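Local coordinates for protein SPT6 (Antonospora locustae, PDB 2XP1) that probably helps the transcription elongation factor Spt6 to engage RNA polymerase II through a tandem pair of SH2 domains, at residues E109-L114 against V124-F129; N160-K165 against V171-R176; D34-R39 against P90-L95; N27-S32 against V48-F53. One frame throughout, in Å; residues are numbered along the deposited sequence.

Interaction 1: residues E109-L114 against V124-F129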
# COMPACT_ATOMS: atom_id res chain seq x y z
N GLU A 109 -21.46 -3.13 -22.24
CA GLU A 109 -22.57 -3.13 -23.20
C GLU A 109 -23.76 -2.30 -22.69
O GLU A 109 -24.43 -1.64 -23.47
CB GLU A 109 -22.98 -4.59 -23.51
CG GLU A 109 -23.81 -4.79 -24.82
CD GLU A 109 -24.50 -6.18 -24.95
OE1 GLU A 109 -24.42 -7.02 -24.00
OE2 GLU A 109 -25.14 -6.43 -26.01
N ASP A 110 -23.99 -2.33 -21.37
CA ASP A 110 -25.13 -1.65 -20.75
C ASP A 110 -24.79 -0.30 -20.10
O ASP A 110 -25.69 0.48 -19.78
CB ASP A 110 -25.84 -2.58 -19.75
CG ASP A 110 -26.85 -3.52 -20.43
OD1 ASP A 110 -27.46 -3.11 -21.47
OD2 ASP A 110 -27.05 -4.67 -19.94
N ALA A 111 -23.50 -0.05 -19.90
CA ALA A 111 -23.02 1.29 -19.60
C ALA A 111 -22.86 2.06 -20.92
O ALA A 111 -22.46 3.23 -20.93
CB ALA A 111 -21.69 1.23 -18.87
N GLU A 112 -23.17 1.36 -22.02
CA GLU A 112 -23.16 1.92 -23.37
C GLU A 112 -24.25 2.98 -23.55
O GLU A 112 -23.99 4.05 -24.12
CB GLU A 112 -23.32 0.78 -24.41
CG GLU A 112 -23.87 1.17 -25.82
CD GLU A 112 -24.27 -0.04 -26.71
OE1 GLU A 112 -24.00 -1.21 -26.32
OE2 GLU A 112 -24.86 0.18 -27.80
N LYS A 113 -25.47 2.70 -23.08
CA LYS A 113 -26.59 3.64 -23.24
C LYS A 113 -26.22 5.02 -22.73
O LYS A 113 -26.31 6.02 -23.46
CB LYS A 113 -27.87 3.15 -22.52
CG LYS A 113 -29.04 4.17 -22.57
CD LYS A 113 -30.35 3.66 -21.92
CE LYS A 113 -31.51 4.64 -22.18
NZ LYS A 113 -32.81 4.20 -21.60
N LEU A 114 -25.78 5.05 -21.47
CA LEU A 114 -25.47 6.30 -20.80
C LEU A 114 -24.37 7.09 -21.51
O LEU A 114 -24.51 8.29 -21.73
CB LEU A 114 -25.13 6.04 -19.33
CG LEU A 114 -25.22 7.26 -18.41
CD1 LEU A 114 -26.67 7.66 -18.08
CD2 LEU A 114 -24.42 7.02 -17.13
N VAL A 124 -20.01 12.76 -19.37
CA VAL A 124 -20.82 11.62 -19.00
C VAL A 124 -19.86 10.52 -18.66
O VAL A 124 -18.91 10.27 -19.40
CB VAL A 124 -21.71 11.17 -20.18
CG1 VAL A 124 -22.56 10.01 -19.77
CG2 VAL A 124 -22.60 12.32 -20.64
N TYR A 125 -20.07 9.85 -17.54
CA TYR A 125 -19.12 8.84 -17.17
C TYR A 125 -19.80 7.69 -16.52
O TYR A 125 -20.87 7.86 -15.94
CB TYR A 125 -18.07 9.40 -16.23
CG TYR A 125 -18.61 10.00 -14.96
CD1 TYR A 125 -18.65 9.25 -13.78
CD2 TYR A 125 -19.08 11.32 -14.92
CE1 TYR A 125 -19.12 9.81 -12.59
CE2 TYR A 125 -19.56 11.88 -13.74
CZ TYR A 125 -19.57 11.11 -12.57
OH TYR A 125 -20.05 11.65 -11.39
N ALA A 126 -19.17 6.52 -16.60
CA ALA A 126 -19.78 5.31 -16.09
C ALA A 126 -18.70 4.48 -15.50
O ALA A 126 -17.54 4.71 -15.81
CB ALA A 126 -20.49 4.55 -17.20
N PHE A 127 -19.07 3.52 -14.66
CA PHE A 127 -18.09 2.56 -14.12
C PHE A 127 -18.59 1.15 -14.34
O PHE A 127 -19.76 0.89 -14.17
CB PHE A 127 -17.87 2.73 -12.62
CG PHE A 127 -17.25 4.01 -12.23
CD1 PHE A 127 -18.04 5.15 -12.03
CD2 PHE A 127 -15.88 4.08 -11.99
CE1 PHE A 127 -17.49 6.36 -11.65
CE2 PHE A 127 -15.29 5.27 -11.60
CZ PHE A 127 -16.11 6.45 -11.42
N TYR A 128 -17.68 0.25 -14.71
CA TYR A 128 -17.96 -1.17 -14.84
C TYR A 128 -16.68 -1.97 -14.63
O TYR A 128 -15.59 -1.45 -14.85
CB TYR A 128 -18.59 -1.48 -16.18
CG TYR A 128 -17.88 -0.93 -17.42
CD1 TYR A 128 -16.94 -1.70 -18.11
CD2 TYR A 128 -18.20 0.34 -17.91
CE1 TYR A 128 -16.31 -1.21 -19.25
CE2 TYR A 128 -17.57 0.84 -19.05
CZ TYR A 128 -16.63 0.05 -19.71
OH TYR A 128 -16.00 0.53 -20.82
N PHE A 129 -16.79 -3.21 -14.17
CA PHE A 129 -15.60 -4.02 -13.95
C PHE A 129 -15.06 -4.43 -15.27
O PHE A 129 -15.83 -4.69 -16.18
CB PHE A 129 -15.92 -5.27 -13.14
CG PHE A 129 -16.10 -4.98 -11.69
CD1 PHE A 129 -17.32 -5.16 -11.09
CD2 PHE A 129 -15.07 -4.47 -10.95
CE1 PHE A 129 -17.49 -4.88 -9.76
CE2 PHE A 129 -15.25 -4.15 -9.63
CZ PHE A 129 -16.49 -4.36 -9.04

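Interaction 2: residues N160-K165 against V171-R176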
# COMPACT_ATOMS: atom_id res chain seq x y z
N ASN A 160 -3.27 5.25 -10.71
CA ASN A 160 -1.93 5.80 -10.90
C ASN A 160 -1.23 5.81 -9.58
O ASN A 160 -1.10 4.80 -8.89
CB ASN A 160 -1.96 7.24 -11.45
CG ASN A 160 -2.30 7.31 -12.91
OD1 ASN A 160 -2.52 6.29 -13.54
ND2 ASN A 160 -2.33 8.52 -13.46
N ASN A 161 -0.78 6.99 -9.21
CA ASN A 161 -0.13 7.22 -7.94
C ASN A 161 -1.14 7.12 -6.79
O ASN A 161 -0.85 6.56 -5.72
CB ASN A 161 0.55 8.58 -7.99
CG ASN A 161 1.70 8.61 -9.00
OD1 ASN A 161 2.58 7.74 -8.97
ND2 ASN A 161 1.71 9.60 -9.88
N SER A 162 -2.36 7.59 -7.06
CA SER A 162 -3.33 7.97 -6.04
C SER A 162 -4.23 6.83 -5.54
O SER A 162 -4.35 5.82 -6.17
CB SER A 162 -4.15 9.13 -6.58
OG SER A 162 -3.28 10.18 -6.97
N THR A 163 -4.88 7.05 -4.41
CA THR A 163 -5.60 6.03 -3.68
C THR A 163 -6.88 6.64 -3.10
O THR A 163 -6.87 7.79 -2.66
CB THR A 163 -4.63 5.37 -2.63
OG1 THR A 163 -3.80 4.41 -3.31
CG2 THR A 163 -5.35 4.65 -1.52
N PHE A 164 -7.99 5.88 -3.15
CA PHE A 164 -9.34 6.35 -2.74
C PHE A 164 -10.18 5.29 -1.99
O PHE A 164 -10.16 4.09 -2.33
CB PHE A 164 -10.13 6.85 -3.97
CG PHE A 164 -9.36 7.79 -4.85
CD1 PHE A 164 -8.70 7.31 -5.98
CD2 PHE A 164 -9.24 9.14 -4.52
CE1 PHE A 164 -7.97 8.15 -6.78
CE2 PHE A 164 -8.50 10.00 -5.32
CZ PHE A 164 -7.86 9.50 -6.45
N LYS A 165 -10.92 5.72 -0.96
CA LYS A 165 -11.83 4.82 -0.26
C LYS A 165 -13.06 4.38 -1.09
O LYS A 165 -13.56 3.27 -0.92
CB LYS A 165 -12.23 5.37 1.13
CG LYS A 165 -13.04 6.64 1.18
CD LYS A 165 -13.80 6.67 2.50
CE LYS A 165 -14.60 7.96 2.73
NZ LYS A 165 -15.15 8.02 4.11
N VAL A 171 -14.07 10.38 -8.08
CA VAL A 171 -14.74 11.36 -8.94
C VAL A 171 -14.25 12.78 -8.64
O VAL A 171 -13.81 13.52 -9.55
CB VAL A 171 -16.27 11.27 -8.80
CG1 VAL A 171 -16.97 12.47 -9.48
CG2 VAL A 171 -16.77 9.95 -9.36
N ALA A 172 -14.30 13.14 -7.35
CA ALA A 172 -13.91 14.47 -6.89
C ALA A 172 -12.52 14.85 -7.39
O ALA A 172 -12.31 15.95 -7.89
CB ALA A 172 -13.97 14.54 -5.36
N TYR A 173 -11.58 13.91 -7.26
CA TYR A 173 -10.20 14.12 -7.68
C TYR A 173 -10.07 14.22 -9.21
O TYR A 173 -9.41 15.13 -9.73
CB TYR A 173 -9.35 12.98 -7.12
CG TYR A 173 -8.09 12.74 -7.91
CD1 TYR A 173 -6.91 13.42 -7.61
CD2 TYR A 173 -8.09 11.83 -8.94
CE1 TYR A 173 -5.75 13.20 -8.34
CE2 TYR A 173 -6.96 11.59 -9.67
CZ TYR A 173 -5.79 12.27 -9.38
OH TYR A 173 -4.67 11.99 -10.14
N ARG A 174 -10.71 13.29 -9.91
CA ARG A 174 -10.61 13.16 -11.36
C ARG A 174 -11.07 14.41 -12.14
O ARG A 174 -10.47 14.74 -13.18
CB ARG A 174 -11.42 11.95 -11.80
CG ARG A 174 -11.22 11.56 -13.24
CD ARG A 174 -9.80 11.18 -13.52
NE ARG A 174 -9.62 10.94 -14.94
CZ ARG A 174 -9.42 11.90 -15.84
NH1 ARG A 174 -9.37 13.18 -15.46
NH2 ARG A 174 -9.27 11.58 -17.12
N LYS A 175 -12.10 15.09 -11.62
CA LYS A 175 -12.63 16.31 -12.27
C LYS A 175 -11.76 17.58 -12.15
O LYS A 175 -11.61 18.33 -13.12
CB LYS A 175 -14.10 16.60 -11.85
CG LYS A 175 -14.30 17.04 -10.40
CD LYS A 175 -15.77 16.97 -10.04
CE LYS A 175 -16.06 17.80 -8.81
NZ LYS A 175 -17.41 18.43 -8.93
N ARG A 176 -11.19 17.81 -10.96
CA ARG A 176 -10.69 19.13 -10.56
C ARG A 176 -9.20 19.10 -10.25
O ARG A 176 -8.36 18.97 -11.15
CB ARG A 176 -11.47 19.64 -9.34
CG ARG A 176 -11.51 21.16 -9.15
CD ARG A 176 -12.74 21.81 -9.80
NE ARG A 176 -12.88 23.23 -9.43
CZ ARG A 176 -13.81 24.05 -9.93
NH1 ARG A 176 -14.68 23.62 -10.83
NH2 ARG A 176 -13.85 25.33 -9.53

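Interaction 3: residues D34-R39 against P90-L95. With SO4 (sulfate ion), chain B.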
# COMPACT_ATOMS: atom_id res chain seq x y z
N ASP A 34 -21.71 -17.59 -2.15
CA ASP A 34 -20.31 -17.34 -1.75
C ASP A 34 -19.61 -16.34 -2.66
O ASP A 34 -19.81 -16.36 -3.89
CB ASP A 34 -19.47 -18.63 -1.79
CG ASP A 34 -19.91 -19.68 -0.78
OD1 ASP A 34 -20.92 -19.45 -0.08
OD2 ASP A 34 -19.27 -20.77 -0.72
N ASP A 35 -18.79 -15.48 -2.06
CA ASP A 35 -18.09 -14.42 -2.78
C ASP A 35 -16.67 -14.79 -3.14
O ASP A 35 -16.10 -14.14 -4.02
CB ASP A 35 -18.02 -13.18 -1.90
CG ASP A 35 -19.34 -12.44 -1.84
OD1 ASP A 35 -20.24 -12.72 -2.67
OD2 ASP A 35 -19.44 -11.57 -0.94
N PHE A 36 -16.09 -15.79 -2.44
CA PHE A 36 -14.70 -16.22 -2.65
C PHE A 36 -14.46 -17.63 -2.10
O PHE A 36 -15.25 -18.16 -1.34
CB PHE A 36 -13.74 -15.27 -1.94
CG PHE A 36 -13.80 -15.38 -0.46
CD1 PHE A 36 -12.94 -16.23 0.21
CD2 PHE A 36 -14.72 -14.64 0.27
CE1 PHE A 36 -12.98 -16.36 1.60
CE2 PHE A 36 -14.79 -14.76 1.65
CZ PHE A 36 -13.91 -15.63 2.32
N LEU A 37 -13.36 -18.24 -2.49
CA LEU A 37 -12.99 -19.54 -1.92
C LEU A 37 -11.52 -19.57 -2.15
O LEU A 37 -11.00 -18.65 -2.77
CB LEU A 37 -13.67 -20.71 -2.65
CG LEU A 37 -13.60 -20.75 -4.18
CD1 LEU A 37 -12.27 -21.25 -4.62
CD2 LEU A 37 -14.76 -21.62 -4.80
N ILE A 38 -10.87 -20.60 -1.66
CA ILE A 38 -9.46 -20.81 -1.94
C ILE A 38 -9.42 -22.14 -2.64
O ILE A 38 -10.06 -23.09 -2.19
CB ILE A 38 -8.73 -20.89 -0.63
CG1 ILE A 38 -8.74 -19.50 0.01
CG2 ILE A 38 -7.36 -21.52 -0.75
CD1 ILE A 38 -8.35 -19.56 1.41
N ARG A 39 -8.72 -22.20 -3.76
CA ARG A 39 -8.67 -23.43 -4.54
C ARG A 39 -7.26 -23.97 -4.54
O ARG A 39 -6.36 -23.31 -4.03
CB ARG A 39 -9.13 -23.17 -5.96
CG ARG A 39 -8.27 -22.20 -6.78
CD ARG A 39 -8.66 -22.25 -8.26
NE ARG A 39 -7.95 -21.22 -9.03
CZ ARG A 39 -6.73 -21.36 -9.53
NH1 ARG A 39 -6.04 -22.53 -9.39
NH2 ARG A 39 -6.18 -20.34 -10.20
N PRO A 90 -11.91 -6.55 3.28
CA PRO A 90 -11.93 -5.15 2.82
C PRO A 90 -12.07 -5.03 1.31
O PRO A 90 -12.69 -4.08 0.86
CB PRO A 90 -10.57 -4.59 3.28
CG PRO A 90 -10.03 -5.61 4.26
CD PRO A 90 -10.61 -6.92 3.85
N ILE A 91 -11.52 -5.98 0.56
CA ILE A 91 -11.86 -6.09 -0.88
C ILE A 91 -13.36 -6.21 -1.04
O ILE A 91 -13.96 -5.47 -1.82
CB ILE A 91 -11.07 -7.20 -1.63
CG1 ILE A 91 -9.58 -6.82 -1.72
CG2 ILE A 91 -11.58 -7.36 -3.01
CD1 ILE A 91 -8.65 -7.91 -2.28
N LEU A 92 -13.99 -7.11 -0.29
CA LEU A 92 -15.44 -7.31 -0.41
C LEU A 92 -16.22 -6.06 -0.02
O LEU A 92 -17.24 -5.74 -0.65
CB LEU A 92 -15.91 -8.50 0.42
CG LEU A 92 -15.19 -9.81 0.11
CD1 LEU A 92 -15.68 -10.94 1.02
CD2 LEU A 92 -15.36 -10.19 -1.36
N ARG A 93 -15.75 -5.37 1.01
CA ARG A 93 -16.37 -4.13 1.46
C ARG A 93 -16.29 -3.09 0.33
O ARG A 93 -17.27 -2.46 -0.03
CB ARG A 93 -15.74 -3.62 2.78
CG ARG A 93 -16.29 -4.31 4.07
CD ARG A 93 -15.45 -4.02 5.31
NE ARG A 93 -15.82 -4.88 6.43
CZ ARG A 93 -16.59 -4.51 7.45
NH1 ARG A 93 -17.08 -3.27 7.51
NH2 ARG A 93 -16.87 -5.37 8.42
N ASN A 94 -15.11 -2.99 -0.26
CA ASN A 94 -14.92 -2.21 -1.46
C ASN A 94 -15.85 -2.58 -2.64
O ASN A 94 -16.53 -1.71 -3.18
CB ASN A 94 -13.46 -2.32 -1.89
CG ASN A 94 -12.98 -1.08 -2.51
OD1 ASN A 94 -13.66 -0.06 -2.48
ND2 ASN A 94 -11.79 -1.14 -3.08
N LEU A 95 -15.88 -3.86 -3.03
CA LEU A 95 -16.76 -4.32 -4.10
C LEU A 95 -18.20 -3.95 -3.81
O LEU A 95 -18.93 -3.53 -4.74
CB LEU A 95 -16.68 -5.83 -4.26
CG LEU A 95 -15.40 -6.41 -4.84
CD1 LEU A 95 -15.46 -7.93 -4.83
CD2 LEU A 95 -15.23 -5.91 -6.26
S SO4 B . -2.69 -21.90 -11.14
O1 SO4 B . -3.64 -20.80 -10.95
O2 SO4 B . -3.08 -23.10 -10.44
O3 SO4 B . -1.41 -21.43 -10.62
O4 SO4 B . -2.55 -22.24 -12.55

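Interaction 4: residues N27-S32 against V48-F53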
# COMPACT_ATOMS: atom_id res chain seq x y z
N ASN A 27 -17.26 -21.86 -11.79
CA ASN A 27 -18.57 -22.53 -11.81
C ASN A 27 -19.27 -22.49 -10.48
O ASN A 27 -20.42 -22.05 -10.37
CB ASN A 27 -18.47 -23.97 -12.26
CG ASN A 27 -19.06 -24.17 -13.61
OD1 ASN A 27 -19.41 -23.20 -14.28
ND2 ASN A 27 -19.20 -25.42 -14.03
N TYR A 28 -18.56 -22.97 -9.46
CA TYR A 28 -19.11 -23.06 -8.14
C TYR A 28 -19.48 -21.68 -7.66
O TYR A 28 -20.54 -21.50 -7.06
CB TYR A 28 -18.12 -23.70 -7.19
CG TYR A 28 -18.54 -23.62 -5.75
CD1 TYR A 28 -19.42 -24.58 -5.19
CD2 TYR A 28 -18.07 -22.60 -4.94
CE1 TYR A 28 -19.80 -24.50 -3.85
CE2 TYR A 28 -18.44 -22.50 -3.60
CZ TYR A 28 -19.30 -23.47 -3.06
OH TYR A 28 -19.64 -23.34 -1.74
N LEU A 29 -18.63 -20.69 -7.91
CA LEU A 29 -18.93 -19.34 -7.51
C LEU A 29 -20.07 -18.73 -8.33
O LEU A 29 -20.81 -17.89 -7.82
CB LEU A 29 -17.67 -18.45 -7.54
CG LEU A 29 -16.50 -18.75 -6.58
CD1 LEU A 29 -15.30 -17.83 -6.78
CD2 LEU A 29 -16.92 -18.68 -5.12
N ARG A 30 -20.19 -19.10 -9.61
CA ARG A 30 -21.25 -18.54 -10.47
C ARG A 30 -22.61 -18.77 -9.81
O ARG A 30 -23.44 -17.86 -9.75
CB ARG A 30 -21.28 -19.14 -11.89
CG ARG A 30 -20.47 -18.40 -12.96
CD ARG A 30 -20.34 -19.21 -14.28
NE ARG A 30 -19.11 -18.88 -15.02
CZ ARG A 30 -18.12 -19.73 -15.29
NH1 ARG A 30 -18.19 -21.01 -14.91
NH2 ARG A 30 -17.04 -19.32 -15.95
N SER A 31 -22.80 -19.98 -9.28
CA SER A 31 -24.10 -20.41 -8.77
C SER A 31 -24.18 -20.54 -7.24
O SER A 31 -25.18 -21.04 -6.70
CB SER A 31 -24.52 -21.71 -9.48
OG SER A 31 -23.45 -22.65 -9.45
N SER A 32 -23.15 -20.07 -6.53
CA SER A 32 -23.17 -20.01 -5.05
C SER A 32 -23.51 -18.58 -4.61
O SER A 32 -23.39 -17.64 -5.40
CB SER A 32 -21.79 -20.45 -4.50
OG SER A 32 -21.70 -20.43 -3.08
N VAL A 48 -4.79 -20.78 -4.13
CA VAL A 48 -5.18 -19.59 -4.85
C VAL A 48 -6.53 -19.12 -4.35
O VAL A 48 -7.50 -19.88 -4.27
CB VAL A 48 -5.26 -19.80 -6.37
CG1 VAL A 48 -5.61 -18.47 -7.03
CG2 VAL A 48 -3.95 -20.32 -6.95
N LEU A 49 -6.55 -17.85 -3.99
CA LEU A 49 -7.74 -17.17 -3.55
C LEU A 49 -8.47 -16.78 -4.82
O LEU A 49 -7.86 -16.23 -5.73
CB LEU A 49 -7.32 -15.90 -2.79
CG LEU A 49 -8.36 -14.85 -2.46
CD1 LEU A 49 -9.31 -15.43 -1.45
CD2 LEU A 49 -7.68 -13.59 -1.88
N VAL A 50 -9.76 -17.10 -4.88
CA VAL A 50 -10.60 -16.74 -6.01
C VAL A 50 -11.70 -15.89 -5.39
O VAL A 50 -12.41 -16.34 -4.49
CB VAL A 50 -11.19 -17.99 -6.74
CG1 VAL A 50 -11.92 -17.59 -8.06
CG2 VAL A 50 -10.11 -19.05 -7.04
N ILE A 51 -11.80 -14.64 -5.85
CA ILE A 51 -12.85 -13.70 -5.49
C ILE A 51 -13.74 -13.41 -6.72
O ILE A 51 -13.22 -13.04 -7.78
CB ILE A 51 -12.27 -12.37 -5.01
CG1 ILE A 51 -11.22 -12.58 -3.89
CG2 ILE A 51 -13.35 -11.49 -4.50
CD1 ILE A 51 -10.45 -11.30 -3.49
N LYS A 52 -15.04 -13.60 -6.58
CA LYS A 52 -16.00 -13.31 -7.65
C LYS A 52 -16.28 -11.80 -7.64
O LYS A 52 -16.84 -11.27 -6.69
CB LYS A 52 -17.30 -14.09 -7.38
CG LYS A 52 -18.55 -13.56 -8.07
CD LYS A 52 -19.77 -14.50 -7.93
CE LYS A 52 -20.40 -14.45 -6.53
NZ LYS A 52 -21.39 -15.60 -6.32
N PHE A 53 -15.86 -11.09 -8.68
CA PHE A 53 -16.12 -9.64 -8.74
C PHE A 53 -17.52 -9.39 -9.27
O PHE A 53 -18.21 -8.49 -8.79
CB PHE A 53 -15.07 -8.91 -9.56
CG PHE A 53 -13.91 -8.44 -8.75
CD1 PHE A 53 -13.39 -9.23 -7.72
CD2 PHE A 53 -13.29 -7.24 -9.02
CE1 PHE A 53 -12.31 -8.80 -6.97
CE2 PHE A 53 -12.22 -6.79 -8.24
CZ PHE A 53 -11.74 -7.57 -7.24

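Interaction 1: residues E109-L114 against V124-F129
Ala-111 meets strand 124-129 with its single methyl, and the tight half is built around that carbon. Its CB lies 3.9 Å from Ala-126 CB and 3.7 Å from Tyr-128 CD2, so the methyl touches both a second methyl and the phenol ring, the latter obliquely. With CG lodged between the backbone N and the carbonyl carbon (chi1 50°), the Tyr-128 ring stands beside Ala-111; further out, this side chain comes within about 4 Å of a bound sulfate. Two small residues face each other here, letting the Ala-111 and Ala-126 CA atoms approach to 6.2 Å.

Toward Leu-114, which is partly open to solvent, side-chain contacts are longer: Leu-114 CG is 4.1 Å from Val-124 CG1, and Leu-114 CD2 reaches Tyr-125 O at 3.8 Å. The close approach there is to the backbone, Val-124 CG1 sitting 3.3 Å from Leu-114 O, which accepts a hydrogen bond from Ser-117.

This is consistent with the first helix of the second SH2 domain, and the turn leading into it, packing on strand 124-129. With methyls and an aromatic carbon doing most of the touching, it probably depends on fit of shape rather than polar pairing.

Interaction 2: residues N160-K165 against V171-R176
The closing strand and the closing helix of the second SH2 domain meet here, Phe-164 of strand 162-164 turning its ring tip onto Tyr-173 of helix 167-175. Phe-164 CZ lies over one face of the tyrosine ring, 3.4 Å from Tyr-173 CD2, while Phe-164 CE2 reaches back to Tyr-173 CB at 3.6 Å. The planes are inclined at 45° with centroids 5.2 Å apart, an oblique pairing that is neither a stack nor a T-shape. Tyr-173 carries CG roughly opposite its backbone N (chi1 156°), a setting that swings the ring from the helix across to the strand. Its hydroxyl end passes Ser-162, whose OG remains 3.9 Å from Tyr-173 OH, too far for a bond.

Phe-164 is buried and also meets Phe-170 edge-to-face, so the helix presents it with two aromatic neighbours. Were Tyr-173 an alanine, Phe-164 CZ and CE2 would probably lose their cover and a gap open between strand and helix. The next residue, Arg-174, forms a salt bridge with Glu-149 of strand 146-153. The last helix packed through aromatic residues on the C-terminal strand fits the SH2 fold, in which the second helix covers one face of the sheet.

Interaction 3: residues D34-R39 against P90-L95
A small apolar contact near the surface joins Phe-36, at the start of strand 36-40, and Asp-35 just before it to Leu-92 in helix 80-100 of the first SH2 domain. The leucine straddles the pair with its two methyls: Leu-92 CD1 comes within 3.9 Å of Phe-36 CD2, approaching that ring obliquely, while Leu-92 CD2 lies 4.0 Å from Asp-35 CB, the aliphatic root of the aspartate. Ile-84 and Val-88 of the same helix extend the cover over Phe-36.

Residues Phe-36 to Arg-39 read Phe-Leu-Ile-Arg, the counterpart of the FLVR signature of SH2 domains, whose arginine receives phosphate. Phe-36 and Ile-38 serve the helix 80-100 side of the sheet, and Leu-37 and Arg-39 the side of helix 22-31. There Arg-39, extended from CG to NE, holds a sulfate, probably from the crystallisation liquor, at the edge of its guanidinium. Arg-39 NH2 bonds sulfate O1 at 2.7 Å, nearly straight (168°); Arg-39 NH1 reaches sulfate O2 at 3.2 Å, with a weak, bent bond from NH1 to O1. His-60 ND1 bonds Arg-39 NH2 and probably helps set it, and Ser-42 and Tyr-46 also bond the anion, consistent with a phosphate-binding pocket.

Interaction 4: residues N27-S32 against V48-F53
Lys-52 and Val-50 of strand 46-52 meet Leu-29 of helix 22-31, as in the SH2 fold, where the first helix packs on one face of the central sheet. The polar part rests on one ammonium group. Lys-52 NZ donates to Leu-29 O at 2.8 Å, with a C=O...N angle of 155° and the donor tilted 18° from the carbonyl plane. Asp-34 O takes a second bond from NZ, so the ammonium group spans the last helical turn and the following loop. Ser-32 O is nearly as close, 3.0 Å from Lys-52 NZ, but at a poor angle. The carbonyl-rich end of the helix would be expected to favour the positive charge. A methionine at Lys-52 would probably leave Leu-29 O and Asp-34 O without this donor and free the loop to shift.

Within the helix, Ser-31 OG donates to Asn-27 O.

The apolar part is a single close pair. Leu-29 CD1 touches Val-50 CG1 at 3.6 Å, at a slant, and Leu-37 and Phe-58 continue this buried patch. A bend at chi3 (75°) turns the end of the Lys-52 side chain toward the helix carbonyl, placing Lys-52 CD 3.5 Å from Leu-29 O.

In the fold
From the N terminus, interaction 4 opens first at 27-32, and interaction 3 begins at 34-39 before interaction 4 closes at 48-53; the two therefore cross. Interaction 4 closes a 15-residue loop that includes strand 36-40, and interaction 3 a 50-residue one running on to helix 80-100. Between them they set a helix on each face of the first sheet. Interactions 1 and 2 follow in series, closing loops of nine and five residues, and tie the second sheet's first and last strands to helices 112-116 and 167-175. Phe-129 of interaction 1 packs on Leu-95 and Phe-53 of interactions 3 and 4, joining the two SH2 domains, while Val-171 touches Tyr-125 and Phe-127 to join interactions 1 and 2.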